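Local coordinates for peptidase M3B, oligoendopeptidase F (Enterococcus faecium, PDB 2QR4), which probably hydrolyses short peptides as a zinc-dependent oligoendopeptidase F of peptidase family M3, at residues R229-A234 against S238-H243; E144-S149 against N223-V228. All coordinates share one frame; numbering follows the deposited sequence.

Contact 1 of 2, residues R229-A234 against S238-H243; sequences RNYSSA and SLSNNH
Helix 234-240 is a short helix of two turns, and its first turn closes where Ala234 O accepts the N-H of Ser238 at 3.0 Å, with an N-H...O angle of 155°. Away from that backbone bond, Tyr231 meets Ser240: the ring comes obliquely to the serine hydroxyl, CE1 of Tyr231 lying 3.3 Å from OG of Ser240. Ser240 OG, set between the backbone N and the carbonyl carbon (chi1 80°), also hydrogen-bonds to Ala237 O in the preceding turn. A water lies at the phenol edge, in the ring plane, and bridges Tyr231 OH and Ser240 OG; both bonds are modelled unusually short, so its exact place is doubtful. Capping residues stand at both ends of the link into this helix. Asn230, at positive phi, is the C-prime residue of a Schellman motif ending helix 208-228, and three residues on Ser233 is the N-cap of helix 234-240, its OG bonded to the N of Glu236. A second Schellman motif, with His243 as C-prime residue, ends this helix. The Tyr231 ring stacks on His129, and Ser238 OG, anti to its own N, is hydrogen-bonded to Asn499 O.

Contact 2 of 2, residues E144-S149 against N223-V228; sequences EIFDAS and NFKAKV
Phe146 has CG anti to its carbonyl carbon (chi1 -71°), whereas CG of Phe224 lies opposite its backbone N, and these settings carry the two rings into the space between helix 143-160 and helix 208-228. This is helix-to-helix packing within the largely helical fold, joining the region of the oligopeptidase F family to that of peptidase family M3. The rings meet rim to rim, neither over the face of the other, with centroids 5.9 Å apart and planes at 13° to each other; CE2 of Phe146 is 3.8 Å from CD2 of Phe224. Lys225, extended beyond CG, reaches across to Phe146 and places its CE over one ring face in a CH-pi contact, 4.0 Å from the centroid and 17° off the normal. CE thus rests over the Phe146 face, offset toward its rim, while NZ runs on toward the opposing helix. The second subunit adds to this packing, its Ile145 touching Phe146 and its Gly141 touching Phe224. Asp147 OD1 lies 4.6 Å from Lys225 NZ, too far for a salt bridge, though the opposite charges may attract weakly. Lys225 NZ comes nearest to the CB of Phe146, at 3.6 Å.

How the contacts relate
Helix 208-228 connects the two contacts: contact 2 uses the side of its last turns that faces helix 143-160, and contact 1 begins where the chain leaves it for helix 234-240. Their centres are about 14 Å apart. They touch directly through a probable hydrogen bond, Tyr231 N to Ala226 O at 3.0 Å, and through Ala234, whose CA packs 3.7 Å from Ala226 CB and whose CB is 3.3 Å from Asn223 OD1. Both lie on the same side of the chain's centre, about 17 Å (contact 1) and 20 Å (contact 2) from it, centre to centre. Neither includes the HExxH sequence, the probable zinc-binding motif, which is carried by helix 361-379.

Contact 1 of 2, residues R229-A234 against S238-H243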
loop_
_atom_site.group_PDB
_atom_site.type_symbol
_atom_site.label_atom_id
_atom_site.label_comp_id
_atom_site.label_asym_id
_atom_site.label_seq_id
_atom_site.Cartn_x
_atom_site.Cartn_y
_atom_site.Cartn_z
ATOM N N ARG A 229 -6.908 16.098 11.868
ATOM C CA ARG A 229 -7.203 17.489 11.485
ATOM C C ARG A 229 -8.492 18.027 12.085
ATOM O O ARG A 229 -8.925 19.130 11.734
ATOM C CB ARG A 229 -7.241 17.642 9.963
ATOM C CG ARG A 229 -5.872 17.500 9.306
ATOM C CD ARG A 229 -5.909 17.966 7.864
ATOM N NE ARG A 229 -4.618 17.769 7.225
ATOM C CZ ARG A 229 -3.588 18.601 7.358
ATOM N NH1 ARG A 229 -2.446 18.332 6.746
ATOM N NH2 ARG A 229 -3.689 19.699 8.107
ATOM N N ASN A 230 -9.109 17.250 12.980
ATOM C CA ASN A 230 -10.332 17.681 13.681
ATOM C C ASN A 230 -11.563 17.871 12.779
ATOM O O ASN A 230 -12.408 18.726 13.019
ATOM C CB ASN A 230 -10.059 18.954 14.496
ATOM C CG ASN A 230 -8.729 18.896 15.225
ATOM O OD1 ASN A 230 -8.559 18.125 16.177
ATOM N ND2 ASN A 230 -7.766 19.705 14.771
ATOM N N TYR A 231 -11.649 17.082 11.724
ATOM C CA TYR A 231 -12.877 17.012 10.976
ATOM C C TYR A 231 -13.761 15.971 11.646
ATOM O O TYR A 231 -13.265 15.068 12.324
ATOM C CB TYR A 231 -12.603 16.636 9.518
ATOM C CG TYR A 231 -11.938 17.735 8.707
ATOM C CD1 TYR A 231 -12.657 18.855 8.277
ATOM C CD2 TYR A 231 -10.594 17.656 8.368
ATOM C CE1 TYR A 231 -12.042 19.866 7.522
ATOM C CE2 TYR A 231 -9.967 18.659 7.619
ATOM C CZ TYR A 231 -10.695 19.746 7.191
ATOM O OH TYR A 231 -10.062 20.705 6.446
ATOM N N SER A 232 -15.071 16.097 11.472
ATOM C CA SER A 232 -15.991 15.154 12.081
ATOM C C SER A 232 -16.072 13.848 11.270
ATOM O O SER A 232 -16.596 12.845 11.753
ATOM C CB SER A 232 -17.369 15.804 12.265
ATOM O OG SER A 232 -17.990 15.994 11.012
ATOM N N SER A 233 -15.532 13.858 10.050
ATOM C CA SER A 233 -15.500 12.643 9.205
ATOM C C SER A 233 -14.634 12.838 7.963
ATOM O O SER A 233 -14.280 13.968 7.590
ATOM C CB SER A 233 -16.916 12.273 8.741
ATOM O OG SER A 233 -17.412 13.269 7.836
ATOM N N ALA A 234 -14.330 11.733 7.294
ATOM C CA ALA A 234 -13.538 11.788 6.074
ATOM C C ALA A 234 -14.255 12.607 5.009
ATOM O O ALA A 234 -13.631 13.382 4.274
ATOM C CB ALA A 234 -13.261 10.397 5.570
ATOM N N SER A 238 -13.082 15.940 2.902
ATOM C CA SER A 238 -12.904 16.108 1.459
ATOM C C SER A 238 -13.768 17.229 0.895
ATOM O O SER A 238 -13.295 18.042 0.117
ATOM C CB SER A 238 -13.219 14.819 0.716
ATOM O OG SER A 238 -12.969 14.986 -0.666
ATOM N N LEU A 239 -15.034 17.272 1.290
ATOM C CA LEU A 239 -15.960 18.268 0.759
ATOM C C LEU A 239 -15.665 19.683 1.259
ATOM O O LEU A 239 -15.910 20.661 0.553
ATOM C CB LEU A 239 -17.411 17.884 1.085
ATOM C CG LEU A 239 -18.150 16.957 0.113
ATOM C CD1 LEU A 239 -17.395 15.663 -0.179
ATOM C CD2 LEU A 239 -19.535 16.652 0.657
ATOM N N SER A 240 -15.142 19.804 2.475
ATOM C CA SER A 240 -14.928 21.137 3.037
ATOM C C SER A 240 -13.968 21.953 2.187
ATOM O O SER A 240 -14.196 23.134 1.955
ATOM C CB SER A 240 -14.416 21.085 4.478
ATOM O OG SER A 240 -13.026 20.815 4.500
ATOM N N ASN A 241 -12.890 21.338 1.716
ATOM C CA ASN A 241 -11.894 22.121 1.001
ATOM C C ASN A 241 -12.416 22.678 -0.323
ATOM O O ASN A 241 -11.707 23.399 -1.019
ATOM C CB ASN A 241 -10.564 21.366 0.847
ATOM C CG ASN A 241 -10.612 20.297 -0.213
ATOM O OD1 ASN A 241 -11.106 20.528 -1.313
ATOM N ND2 ASN A 241 -10.078 19.121 0.106
ATOM N N ASN A 242 -13.669 22.351 -0.644
ATOM C CA ASN A 242 -14.374 22.948 -1.786
ATOM C C ASN A 242 -15.638 23.679 -1.324
ATOM O O ASN A 242 -16.489 24.053 -2.136
ATOM C CB ASN A 242 -14.788 21.879 -2.785
ATOM C CG ASN A 242 -13.666 21.474 -3.706
ATOM O OD1 ASN A 242 -13.011 20.446 -3.498
ATOM N ND2 ASN A 242 -13.432 22.282 -4.735
ATOM N N HIS A 243 -15.766 23.857 -0.013
ATOM C CA HIS A 243 -16.919 24.539 0.585
ATOM C C HIS A 243 -18.246 23.909 0.167
ATOM O O HIS A 243 -19.266 24.588 0.041
ATOM C CB HIS A 243 -16.879 26.041 0.290
ATOM C CG HIS A 243 -15.526 26.645 0.504
ATOM N ND1 HIS A 243 -14.588 26.744 -0.503
ATOM C CD2 HIS A 243 -14.937 27.141 1.617
ATOM C CE1 HIS A 243 -13.484 27.286 -0.020
ATOM N NE2 HIS A 243 -13.671 27.538 1.263
HETATM O O HOH W 1 -11.371 22.465 5.471
#

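Contact 2 of 2, residues E144-S149 against N223-V228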
loop_
_atom_site.group_PDB
_atom_site.type_symbol
_atom_site.label_atom_id
_atom_site.label_comp_id
_atom_site.label_asym_id
_atom_site.label_seq_id
_atom_site.Cartn_x
_atom_site.Cartn_y
_atom_site.Cartn_z
ATOM N N GLU A 144 3.851 10.251 0.460
ATOM C CA GLU A 144 4.100 9.118 -0.416
ATOM C C GLU A 144 3.582 7.824 0.201
ATOM O O GLU A 144 2.924 7.028 -0.468
ATOM C CB GLU A 144 5.591 8.997 -0.707
ATOM C CG GLU A 144 6.073 9.923 -1.781
ATOM C CD GLU A 144 7.487 9.632 -2.205
ATOM O OE1 GLU A 144 8.419 10.076 -1.498
ATOM O OE2 GLU A 144 7.669 8.970 -3.252
ATOM N N ILE A 145 3.879 7.617 1.477
ATOM C CA ILE A 145 3.357 6.456 2.173
ATOM C C ILE A 145 1.821 6.440 2.110
ATOM O O ILE A 145 1.233 5.439 1.725
ATOM C CB ILE A 145 3.832 6.411 3.629
ATOM C CG1 ILE A 145 5.344 6.625 3.713
ATOM C CG2 ILE A 145 3.427 5.122 4.273
ATOM C CD1 ILE A 145 6.148 5.800 2.758
ATOM N N PHE A 146 1.162 7.551 2.431
ATOM C CA PHE A 146 -0.320 7.568 2.356
ATOM C C PHE A 146 -0.886 7.234 0.978
ATOM O O PHE A 146 -1.900 6.552 0.872
ATOM C CB PHE A 146 -0.903 8.892 2.852
ATOM C CG PHE A 146 -0.773 9.072 4.322
ATOM C CD1 PHE A 146 0.256 9.816 4.849
ATOM C CD2 PHE A 146 -1.661 8.464 5.179
ATOM C CE1 PHE A 146 0.394 9.958 6.212
ATOM C CE2 PHE A 146 -1.524 8.602 6.546
ATOM C CZ PHE A 146 -0.494 9.344 7.064
ATOM N N ASP A 147 -0.219 7.699 -0.074
ATOM C CA ASP A 147 -0.709 7.485 -1.423
ATOM C C ASP A 147 -0.254 6.154 -2.035
ATOM O O ASP A 147 -0.692 5.808 -3.128
ATOM C CB ASP A 147 -0.287 8.651 -2.336
ATOM C CG ASP A 147 -0.900 9.986 -1.907
ATOM O OD1 ASP A 147 -1.817 9.978 -1.056
ATOM O OD2 ASP A 147 -0.462 11.045 -2.413
ATOM N N ALA A 148 0.612 5.406 -1.352
ATOM C CA ALA A 148 1.254 4.271 -2.025
ATOM C C ALA A 148 0.263 3.222 -2.546
ATOM O O ALA A 148 0.422 2.704 -3.660
ATOM C CB ALA A 148 2.301 3.625 -1.140
ATOM N N SER A 149 -0.770 2.924 -1.764
ATOM C CA SER A 149 -1.686 1.847 -2.138
ATOM C C SER A 149 -2.541 2.155 -3.386
ATOM O O SER A 149 -2.996 1.232 -4.043
ATOM C CB SER A 149 -2.558 1.433 -0.954
ATOM O OG SER A 149 -3.619 2.360 -0.756
ATOM N N ASN A 223 -9.439 8.502 6.784
ATOM C CA ASN A 223 -9.980 8.574 8.129
ATOM C C ASN A 223 -8.966 9.105 9.131
ATOM O O ASN A 223 -9.284 9.955 9.963
ATOM C CB ASN A 223 -10.580 7.220 8.560
ATOM C CG ASN A 223 -12.007 7.043 8.029
ATOM O OD1 ASN A 223 -12.695 8.036 7.780
ATOM N ND2 ASN A 223 -12.450 5.795 7.853
ATOM N N PHE A 224 -7.742 8.611 9.040
ATOM C CA PHE A 224 -6.693 9.071 9.917
ATOM C C PHE A 224 -6.457 10.586 9.758
ATOM O O PHE A 224 -6.348 11.298 10.761
ATOM C CB PHE A 224 -5.400 8.305 9.645
ATOM C CG PHE A 224 -4.210 8.889 10.349
ATOM C CD1 PHE A 224 -4.030 8.688 11.704
ATOM C CD2 PHE A 224 -3.303 9.678 9.668
ATOM C CE1 PHE A 224 -2.956 9.249 12.368
ATOM C CE2 PHE A 224 -2.223 10.248 10.322
ATOM C CZ PHE A 224 -2.042 10.021 11.670
ATOM N N LYS A 225 -6.377 11.072 8.511
ATOM C CA LYS A 225 -6.141 12.505 8.262
ATOM C C LYS A 225 -7.315 13.358 8.726
ATOM O O LYS A 225 -7.133 14.415 9.327
ATOM C CB LYS A 225 -5.834 12.780 6.790
ATOM C CG LYS A 225 -4.364 12.583 6.402
ATOM C CD LYS A 225 -4.266 12.208 4.932
ATOM C CE LYS A 225 -2.846 12.283 4.410
ATOM N NZ LYS A 225 -2.822 11.922 2.955
ATOM N N ALA A 226 -8.526 12.886 8.467
ATOM C CA ALA A 226 -9.710 13.570 8.951
ATOM C C ALA A 226 -9.641 13.705 10.480
ATOM O O ALA A 226 -9.854 14.782 11.042
ATOM C CB ALA A 226 -10.966 12.810 8.522
ATOM N N LYS A 227 -9.322 12.610 11.154
ATOM C CA LYS A 227 -9.298 12.607 12.614
ATOM C C LYS A 227 -8.260 13.587 13.155
ATOM O O LYS A 227 -8.566 14.428 14.013
ATOM C CB LYS A 227 -9.013 11.206 13.152
ATOM C CG LYS A 227 -9.090 11.100 14.670
ATOM C CD LYS A 227 -9.196 9.647 15.115
ATOM C CE LYS A 227 -9.499 9.534 16.613
ATOM N NZ LYS A 227 -8.275 9.663 17.463
ATOM N N VAL A 228 -7.029 13.492 12.666
ATOM C CA VAL A 228 -5.987 14.326 13.268
ATOM C C VAL A 228 -6.127 15.802 12.909
ATOM O O VAL A 228 -5.546 16.648 13.579
ATOM C CB VAL A 228 -4.555 13.798 12.993
ATOM C CG1 VAL A 228 -4.466 12.342 13.423
ATOM C CG2 VAL A 228 -4.175 13.960 11.516
#